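Local coordinates for 3-phosphoshikimate 1-carboxyvinyltransferase (Streptomyces sviceus, PDB 7M0O), which probably transfers the enolpyruvyl group of phosphoenolpyruvate to the 5-hydroxyl of shikimate 3-phosphate, a step on the way to chorismate, at residues L85-A90 with R114-L119; T296-A301 with E328-N333; V339-A342 with W347-I350. One frame throughout, in Å; residues are numbered along the deposited sequence.

Contact 1 (L85-A90 with R114-L119). With K (potassium ion), chain C.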
loop_
_atom_site.group_PDB
_atom_site.type_symbol
_atom_site.label_atom_id
_atom_site.label_comp_id
_atom_site.label_asym_id
_atom_site.label_seq_id
_atom_site.Cartn_x
_atom_site.Cartn_y
_atom_site.Cartn_z
ATOM N N LEU A 85 -5.219 16.185 -3.231
ATOM C CA LEU A 85 -5.967 17.406 -2.931
ATOM C C LEU A 85 -6.079 18.343 -4.132
ATOM O O LEU A 85 -7.177 18.869 -4.365
ATOM C CB LEU A 85 -5.359 18.120 -1.716
ATOM C CG LEU A 85 -5.734 17.535 -0.355
ATOM C CD1 LEU A 85 -5.397 18.514 0.754
ATOM C CD2 LEU A 85 -7.215 17.157 -0.284
ATOM N N PRO A 86 -5.025 18.616 -4.908
ATOM C CA PRO A 86 -5.227 19.432 -6.121
ATOM C C PRO A 86 -6.194 18.811 -7.099
ATOM O O PRO A 86 -6.919 19.534 -7.797
ATOM C CB PRO A 86 -3.820 19.532 -6.713
ATOM C CG PRO A 86 -2.905 19.380 -5.509
ATOM C CD PRO A 86 -3.593 18.351 -4.661
ATOM N N THR A 87 -6.213 17.481 -7.173
ATOM C CA THR A 87 -7.147 16.794 -8.064
ATOM C C THR A 87 -8.593 17.009 -7.626
ATOM O O THR A 87 -9.462 17.350 -8.441
ATOM C CB THR A 87 -6.824 15.301 -8.101
ATOM O OG1 THR A 87 -5.493 15.093 -8.573
ATOM C CG2 THR A 87 -7.827 14.545 -9.002
ATOM N N LEU A 88 -8.884 16.762 -6.346
ATOM C CA LEU A 88 -10.209 17.052 -5.799
ATOM C C LEU A 88 -10.617 18.498 -6.036
ATOM O O LEU A 88 -11.757 18.787 -6.419
ATOM C CB LEU A 88 -10.220 16.776 -4.298
ATOM C CG LEU A 88 -10.459 15.342 -3.867
ATOM C CD1 LEU A 88 -10.049 15.207 -2.392
ATOM C CD2 LEU A 88 -11.934 14.980 -4.067
ATOM N N ALA A 89 -9.708 19.428 -5.759
ATOM C CA ALA A 89 -10.042 20.835 -5.932
ATOM C C ALA A 89 -10.310 21.161 -7.393
ATOM O O ALA A 89 -11.214 21.950 -7.698
ATOM C CB ALA A 89 -8.918 21.709 -5.379
ATOM N N ALA A 90 -9.538 20.570 -8.311
ATOM C CA ALA A 90 -9.716 20.859 -9.736
ATOM C C ALA A 90 -11.113 20.501 -10.216
ATOM O O ALA A 90 -11.627 21.126 -11.159
ATOM C CB ALA A 90 -8.687 20.097 -10.570
ATOM N N ARG A 114 -0.009 17.808 -16.134
ATOM C CA ARG A 114 -0.166 17.892 -17.583
ATOM C C ARG A 114 -1.513 17.330 -18.016
ATOM O O ARG A 114 -2.177 17.897 -18.893
ATOM C CB ARG A 114 0.985 17.159 -18.273
ATOM C CG ARG A 114 0.842 17.001 -19.780
ATOM C CD ARG A 114 1.056 15.548 -20.162
ATOM N NE ARG A 114 0.183 14.693 -19.365
ATOM C CZ ARG A 114 0.521 13.507 -18.871
ATOM N NH1 ARG A 114 1.719 12.992 -19.089
ATOM N NH2 ARG A 114 -0.362 12.838 -18.167
ATOM N N ALA A 115 -1.935 16.221 -17.403
ATOM C CA ALA A 115 -3.225 15.625 -17.728
ATOM C C ALA A 115 -4.378 16.532 -17.314
ATOM O O ALA A 115 -5.362 16.648 -18.049
ATOM C CB ALA A 115 -3.338 14.249 -17.060
ATOM N N LEU A 116 -4.275 17.195 -16.150
ATOM C CA LEU A 116 -5.349 18.088 -15.710
ATOM C C LEU A 116 -5.487 19.277 -16.656
ATOM O O LEU A 116 -6.606 19.727 -16.942
ATOM C CB LEU A 116 -5.092 18.583 -14.289
ATOM C CG LEU A 116 -5.291 17.534 -13.185
ATOM C CD1 LEU A 116 -4.808 18.069 -11.803
ATOM C CD2 LEU A 116 -6.746 17.093 -13.092
ATOM N N ARG A 117 -4.357 19.819 -17.112
ATOM C CA ARG A 117 -4.391 20.931 -18.057
ATOM C C ARG A 117 -4.840 20.487 -19.449
ATOM O O ARG A 117 -5.567 21.225 -20.134
ATOM C CB ARG A 117 -3.031 21.613 -18.082
ATOM C CG ARG A 117 -2.769 22.407 -16.780
ATOM C CD ARG A 117 -1.373 23.002 -16.786
ATOM N NE ARG A 117 -0.342 21.979 -16.613
ATOM C CZ ARG A 117 0.964 22.226 -16.655
ATOM N NH1 ARG A 117 1.392 23.470 -16.847
ATOM N NH2 ARG A 117 1.847 21.238 -16.480
ATOM N N ASP A 118 -4.450 19.282 -19.880
ATOM C CA ASP A 118 -5.027 18.718 -21.101
ATOM C C ASP A 118 -6.552 18.690 -21.012
ATOM O O ASP A 118 -7.246 18.935 -22.004
ATOM C CB ASP A 118 -4.509 17.300 -21.362
ATOM C CG ASP A 118 -3.089 17.269 -21.914
ATOM O OD1 ASP A 118 -2.544 18.344 -22.256
ATOM O OD2 ASP A 118 -2.501 16.159 -21.991
ATOM N N LEU A 119 -7.083 18.390 -19.822
ATOM C CA LEU A 119 -8.513 18.323 -19.523
ATOM C C LEU A 119 -9.158 19.689 -19.257
ATOM O O LEU A 119 -10.338 19.742 -18.873
ATOM C CB LEU A 119 -8.754 17.421 -18.314
ATOM C CG LEU A 119 -8.583 15.931 -18.610
ATOM C CD1 LEU A 119 -8.555 15.120 -17.323
ATOM C CD2 LEU A 119 -9.719 15.481 -19.523
HETATM K K K C . -6.837 21.535 -22.818
#
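Leu116 does all the reaching in this contact: it projects from helix 110-118 toward helix 79-90 and divides its two methyls between two residues there. CD2 lies 4.4 Å from CB of Ala90, methyl against methyl. On the other branch, CD1 comes to 4.4 Å from OG1 of Thr87, a loose touch and not a polar bond. With CG beside its own backbone N (chi1 -72°) and chi2 extended at 172°, the isobutyl group bridges a gap that remains wide, since the CA atoms of Ala90 and Leu116 are 7.9 Å apart.

The hydroxyl of Thr87 is occupied within its own helix. Its chi1 of -60° turns OG1 back along the preceding turn, where it hydrogen-bonds to the carbonyl of Arg83. Leu163 of helix 155-163 touches both Thr87 and Leu116 and so adds to the apolar cluster, while Val121 packs on Ala90. Helix 79-90 is kinked at Pro86, whose ring nitrogen makes no bond to the turn before; beyond it the helix runs regularly, with Ala90 N 2.9 Å from Pro86 O.

Further out, helix 110-118 ends at a potassium ion. The carbonyl oxygens Arg117 O and Asp118 O bind it at 3.0 and 2.8 Å. The Arg117 side chain bonds through NE to the carbonyl of Ser113 and through NH1 to Glu129 in a salt bridge.

The two helices therefore meet through buried, mainly apolar atoms with no hydrogen bond between them, so the cohesion probably comes largely from burying Leu116. The potassium ion sits beyond the carbonyl end of helix 110-118, away from helix 79-90, where the helix dipole probably favours a cation.

Contact 2 (T296-A301 with E328-N333)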
loop_
_atom_site.group_PDB
_atom_site.type_symbol
_atom_site.label_atom_id
_atom_site.label_comp_id
_atom_site.label_asym_id
_atom_site.label_seq_id
_atom_site.Cartn_x
_atom_site.Cartn_y
_atom_site.Cartn_z
ATOM N N THR A 296 6.584 -11.016 -0.297
ATOM C CA THR A 296 6.647 -11.984 0.796
ATOM C C THR A 296 7.616 -13.127 0.534
ATOM O O THR A 296 7.768 -14.009 1.398
ATOM C CB THR A 296 5.252 -12.564 1.129
ATOM O OG1 THR A 296 4.754 -13.398 0.062
ATOM C CG2 THR A 296 4.272 -11.447 1.428
ATOM N N MET A 297 8.317 -13.118 -0.605
ATOM C CA MET A 297 9.387 -14.092 -0.797
ATOM C C MET A 297 10.381 -14.102 0.360
ATOM O O MET A 297 10.728 -15.203 0.824
ATOM C CB MET A 297 10.102 -13.846 -2.138
ATOM C CG MET A 297 11.323 -14.760 -2.349
ATOM S SD MET A 297 12.848 -14.245 -1.528
ATOM C CE MET A 297 13.230 -12.722 -2.412
ATOM N N PRO A 298 10.853 -12.960 0.888
ATOM C CA PRO A 298 11.788 -13.035 2.024
ATOM C C PRO A 298 11.144 -13.608 3.267
ATOM O O PRO A 298 11.836 -14.265 4.054
ATOM C CB PRO A 298 12.242 -11.577 2.226
ATOM C CG PRO A 298 12.036 -10.934 0.823
ATOM C CD PRO A 298 10.778 -11.600 0.317
ATOM N N THR A 299 9.840 -13.389 3.458
ATOM C CA THR A 299 9.167 -13.946 4.625
ATOM C C THR A 299 9.256 -15.464 4.626
ATOM O O THR A 299 9.478 -16.086 5.676
ATOM C CB THR A 299 7.706 -13.484 4.655
ATOM O OG1 THR A 299 7.647 -12.079 4.383
ATOM C CG2 THR A 299 7.099 -13.755 6.030
ATOM N N LEU A 300 9.075 -16.086 3.450
ATOM C CA LEU A 300 9.221 -17.535 3.349
ATOM C C LEU A 300 10.683 -17.961 3.475
ATOM O O LEU A 300 10.987 -18.965 4.126
ATOM C CB LEU A 300 8.641 -18.037 2.026
ATOM C CG LEU A 300 8.793 -19.558 1.824
ATOM C CD1 LEU A 300 8.157 -20.319 2.978
ATOM C CD2 LEU A 300 8.208 -20.047 0.488
ATOM N N ALA A 301 11.593 -17.239 2.828
ATOM C CA ALA A 301 13.003 -17.609 2.912
ATOM C C ALA A 301 13.484 -17.671 4.358
ATOM O O ALA A 301 14.314 -18.519 4.703
ATOM C CB ALA A 301 13.843 -16.613 2.110
ATOM N N GLU A 328 19.478 -12.293 -3.747
ATOM C CA GLU A 328 20.849 -12.442 -3.267
ATOM C C GLU A 328 20.966 -12.114 -1.784
ATOM O O GLU A 328 21.761 -12.739 -1.073
ATOM C CB GLU A 328 21.799 -11.556 -4.067
ATOM C CG GLU A 328 21.992 -11.966 -5.508
ATOM C CD GLU A 328 22.703 -13.303 -5.671
ATOM O OE1 GLU A 328 23.580 -13.644 -4.850
ATOM O OE2 GLU A 328 22.367 -14.026 -6.623
ATOM N N ALA A 329 20.218 -11.109 -1.308
ATOM C CA ALA A 329 20.298 -10.720 0.098
ATOM C C ALA A 329 19.782 -11.826 1.011
ATOM O O ALA A 329 20.363 -12.084 2.070
ATOM C CB ALA A 329 19.516 -9.428 0.337
ATOM N N CYS A 330 18.706 -12.503 0.608
ATOM C CA CYS A 330 18.232 -13.651 1.370
ATOM C C CYS A 330 19.267 -14.769 1.396
ATOM O O CYS A 330 19.526 -15.364 2.449
ATOM C CB CYS A 330 16.900 -14.145 0.794
ATOM S SG CYS A 330 15.496 -13.109 1.284
ATOM N N ALA A 331 19.851 -15.084 0.237
ATOM C CA ALA A 331 20.858 -16.134 0.185
ATOM C C ALA A 331 22.074 -15.772 1.030
ATOM O O ALA A 331 22.602 -16.607 1.775
ATOM C CB ALA A 331 21.272 -16.396 -1.263
ATOM N N GLU A 332 22.540 -14.533 0.921
ATOM C CA GLU A 332 23.736 -14.152 1.658
ATOM C C GLU A 332 23.508 -14.268 3.159
ATOM O O GLU A 332 24.369 -14.767 3.890
ATOM C CB GLU A 332 24.160 -12.734 1.281
ATOM C CG GLU A 332 25.485 -12.319 1.904
ATOM C CD GLU A 332 25.800 -10.845 1.708
ATOM O OE1 GLU A 332 25.003 -10.127 1.059
ATOM O OE2 GLU A 332 26.857 -10.408 2.209
ATOM N N ASN A 333 22.343 -13.831 3.638
ATOM C CA ASN A 333 22.097 -13.846 5.077
ATOM C C ASN A 333 21.833 -15.261 5.580
ATOM O O ASN A 333 22.270 -15.627 6.676
ATOM C CB ASN A 333 20.944 -12.897 5.397
ATOM C CG ASN A 333 21.405 -11.442 5.457
ATOM O OD1 ASN A 333 22.252 -11.081 6.289
ATOM N ND2 ASN A 333 20.887 -10.613 4.563
#
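Cys330 points from helix 326-336 toward helix 297-303, and nearly the whole contact hangs on this one side chain. Its CB comes first, 4.1 Å from the methyl CB of Ala301. The next atom is the tip: chi1 of -77° sets SG beside the backbone N and anti to the carbonyl carbon, and there the sulfur drops among three residues. Pro298 is the closest, with its CB 3.7 Å from Cys330 SG and its CA and CG close behind, so that one flank of the pyrrolidine ring lies along the sulfur. Ala301 CB touches the same SG at 4.0 Å from one turn further on. From the residue just before Pro298 comes Met297 SD, also 4.0 Å from Cys330 SG, an apolar sulfur-to-sulfur contact. Met297 leaves its helix with CG anti to the backbone N (chi1 175°) and then bends at chi2 and chi3, which carries its sulfur over to the neighbouring helix; it also rests on Thr319.

On the flank of helix 326-336, Asn333 folds back on its own helix. Its ND2 donates to Ala329 O at 2.9 Å from above the carbonyl plane, while the backbone N of Asn333 reaches the same oxygen from the opposite face. OD1 accepts from the backbone N of Thr361, so both ends of the amide are used and its rotation is probably fixed.

The segment axes come within 10.3 Å of each other and run in nearly the same direction, 16° apart. Met297 and Pro298 lie next to Arg326 and Arg367, which are predicted to bind phosphoenolpyruvate. The pair belongs to a mixed alpha/beta layer of the EPSP synthase family; helix 297-303 is the helix of a beta-alpha-beta crossover between the adjacent parallel strands 286-289 and 311-314.

Contact 3 (V339-A342 with W347-I350)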
loop_
_atom_site.group_PDB
_atom_site.type_symbol
_atom_site.label_atom_id
_atom_site.label_comp_id
_atom_site.label_asym_id
_atom_site.label_seq_id
_atom_site.Cartn_x
_atom_site.Cartn_y
_atom_site.Cartn_z
ATOM N N VAL A 339 23.153 -21.942 6.741
ATOM C CA VAL A 339 22.177 -22.666 5.927
ATOM C C VAL A 339 22.686 -22.780 4.495
ATOM O O VAL A 339 23.184 -21.804 3.930
ATOM C CB VAL A 339 20.820 -21.934 5.980
ATOM C CG1 VAL A 339 19.764 -22.678 5.191
ATOM C CG2 VAL A 339 20.371 -21.754 7.420
ATOM N N ARG A 340 22.539 -23.959 3.885
ATOM C CA ARG A 340 22.948 -24.121 2.492
ATOM C C ARG A 340 21.856 -23.580 1.570
ATOM O O ARG A 340 20.666 -23.857 1.766
ATOM C CB ARG A 340 23.265 -25.587 2.167
ATOM C CG ARG A 340 23.571 -25.821 0.671
ATOM C CD ARG A 340 24.107 -27.226 0.379
ATOM N NE ARG A 340 23.188 -28.268 0.845
ATOM C CZ ARG A 340 22.377 -28.961 0.060
ATOM N NH1 ARG A 340 22.362 -28.737 -1.252
ATOM N NH2 ARG A 340 21.588 -29.884 0.591
ATOM N N VAL A 341 22.268 -22.800 0.569
ATOM C CA VAL A 341 21.361 -22.139 -0.367
ATOM C C VAL A 341 21.931 -22.257 -1.777
ATOM O O VAL A 341 23.136 -22.086 -1.988
ATOM C CB VAL A 341 21.156 -20.647 -0.002
ATOM C CG1 VAL A 341 20.189 -19.976 -0.981
ATOM C CG2 VAL A 341 20.663 -20.492 1.419
ATOM N N ALA A 342 21.063 -22.555 -2.743
ATOM C CA ALA A 342 21.388 -22.499 -4.166
ATOM C C ALA A 342 20.515 -21.431 -4.814
ATOM O O ALA A 342 19.397 -21.180 -4.360
ATOM C CB ALA A 342 21.160 -23.850 -4.843
ATOM N N TRP A 347 15.149 -17.918 -9.107
ATOM C CA TRP A 347 14.730 -18.870 -8.086
ATOM C C TRP A 347 15.783 -18.941 -6.988
ATOM O O TRP A 347 16.945 -18.573 -7.182
ATOM C CB TRP A 347 14.462 -20.268 -8.679
ATOM C CG TRP A 347 15.643 -20.942 -9.367
ATOM C CD1 TRP A 347 15.921 -20.939 -10.709
ATOM C CD2 TRP A 347 16.676 -21.723 -8.745
ATOM N NE1 TRP A 347 17.056 -21.691 -10.959
ATOM C CE2 TRP A 347 17.543 -22.170 -9.771
ATOM C CE3 TRP A 347 16.955 -22.080 -7.422
ATOM C CZ2 TRP A 347 18.666 -22.961 -9.513
ATOM C CZ3 TRP A 347 18.075 -22.878 -7.164
ATOM C CH2 TRP A 347 18.922 -23.296 -8.205
ATOM N N ILE A 348 15.343 -19.399 -5.814
ATOM C CA ILE A 348 16.219 -19.646 -4.671
ATOM C C ILE A 348 15.757 -20.928 -3.992
ATOM O O ILE A 348 14.553 -21.133 -3.801
ATOM C CB ILE A 348 16.213 -18.445 -3.707
ATOM C CG1 ILE A 348 17.086 -18.729 -2.476
ATOM C CG2 ILE A 348 14.785 -18.070 -3.286
ATOM C CD1 ILE A 348 17.314 -17.494 -1.604
ATOM N N GLU A 349 16.708 -21.805 -3.650
ATOM C CA GLU A 349 16.401 -23.084 -3.013
ATOM C C GLU A 349 17.148 -23.153 -1.684
ATOM O O GLU A 349 18.383 -23.038 -1.646
ATOM C CB GLU A 349 16.758 -24.271 -3.912
ATOM C CG GLU A 349 16.238 -25.608 -3.368
ATOM C CD GLU A 349 16.149 -26.723 -4.413
ATOM O OE1 GLU A 349 16.163 -26.443 -5.630
ATOM O OE2 GLU A 349 16.057 -27.902 -4.004
ATOM N N ILE A 350 16.394 -23.308 -0.603
ATOM C CA ILE A 350 16.910 -23.252 0.754
ATOM C C ILE A 350 16.860 -24.654 1.349
ATOM O O ILE A 350 15.806 -25.300 1.354
ATOM C CB ILE A 350 16.102 -22.261 1.612
ATOM C CG1 ILE A 350 16.146 -20.858 0.995
ATOM C CG2 ILE A 350 16.630 -22.248 3.052
ATOM C CD1 ILE A 350 14.902 -20.051 1.172
#
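Val341 and Ile348 meet at the tight side of this antiparallel hairpin, CG1 to CG1 at 3.7 Å. Beside them Val339 CG1 lies 3.8 Å from Ile350 CG2; in each pair the side chains cross obliquely, and together they make a buried apolar face.

Two backbone bonds join the strands, Ala342 N to Glu349 O and Glu349 N to Ala342 O, both 2.9 Å and nearly straight. The face bearing Ala342, Glu349 and the Trp347 ring is the partly exposed one. Trp347, its chi1 of 60° holding the ring between backbone N and carbonyl carbon, brings CZ3 to 3.5 Å from Ala342 O, oblique to the ring, and to 4.0 Å from Ala342 CB. The indole also makes a cation-pi contact with Arg312, which forms a salt bridge with Glu349 OE1. A serine in place of Trp347 would probably bare the methyl of Ala342 and take from Arg312 its aromatic partner, leaving the guanidinium freer to turn away from Glu349.

Strand 340-344 closes one edge of the four-stranded sheet. Strand 347-351, next to it, bonds on its other edge to strand 311-314, while Leu327, Ala331 and Leu334 of helix 326-336 cover the valine and isoleucine face.

In the fold
Contacts 2 and 3 belong to one structural unit: their centres are about 9 Å apart, helix 326-336 is followed by strand 340-344, and the apolar face of the hairpin packs under both helices, with Ile350 CD1 3.5 Å from Ala301 CA and Val341 CG1 3.8 Å from Ala331 CB. Contact 1 lies on the opposite side of the chain's centre, its centre about 42 Å from that of contact 2. Contacts 1 and 2 are buried helix pairs without a hydrogen bond across, one built on a leucine, the other on a cysteine. Contact 3 is partly buried: backbone hydrogen bonds hold two strands, with apolar packing on one face and an indole and charged groups on the other.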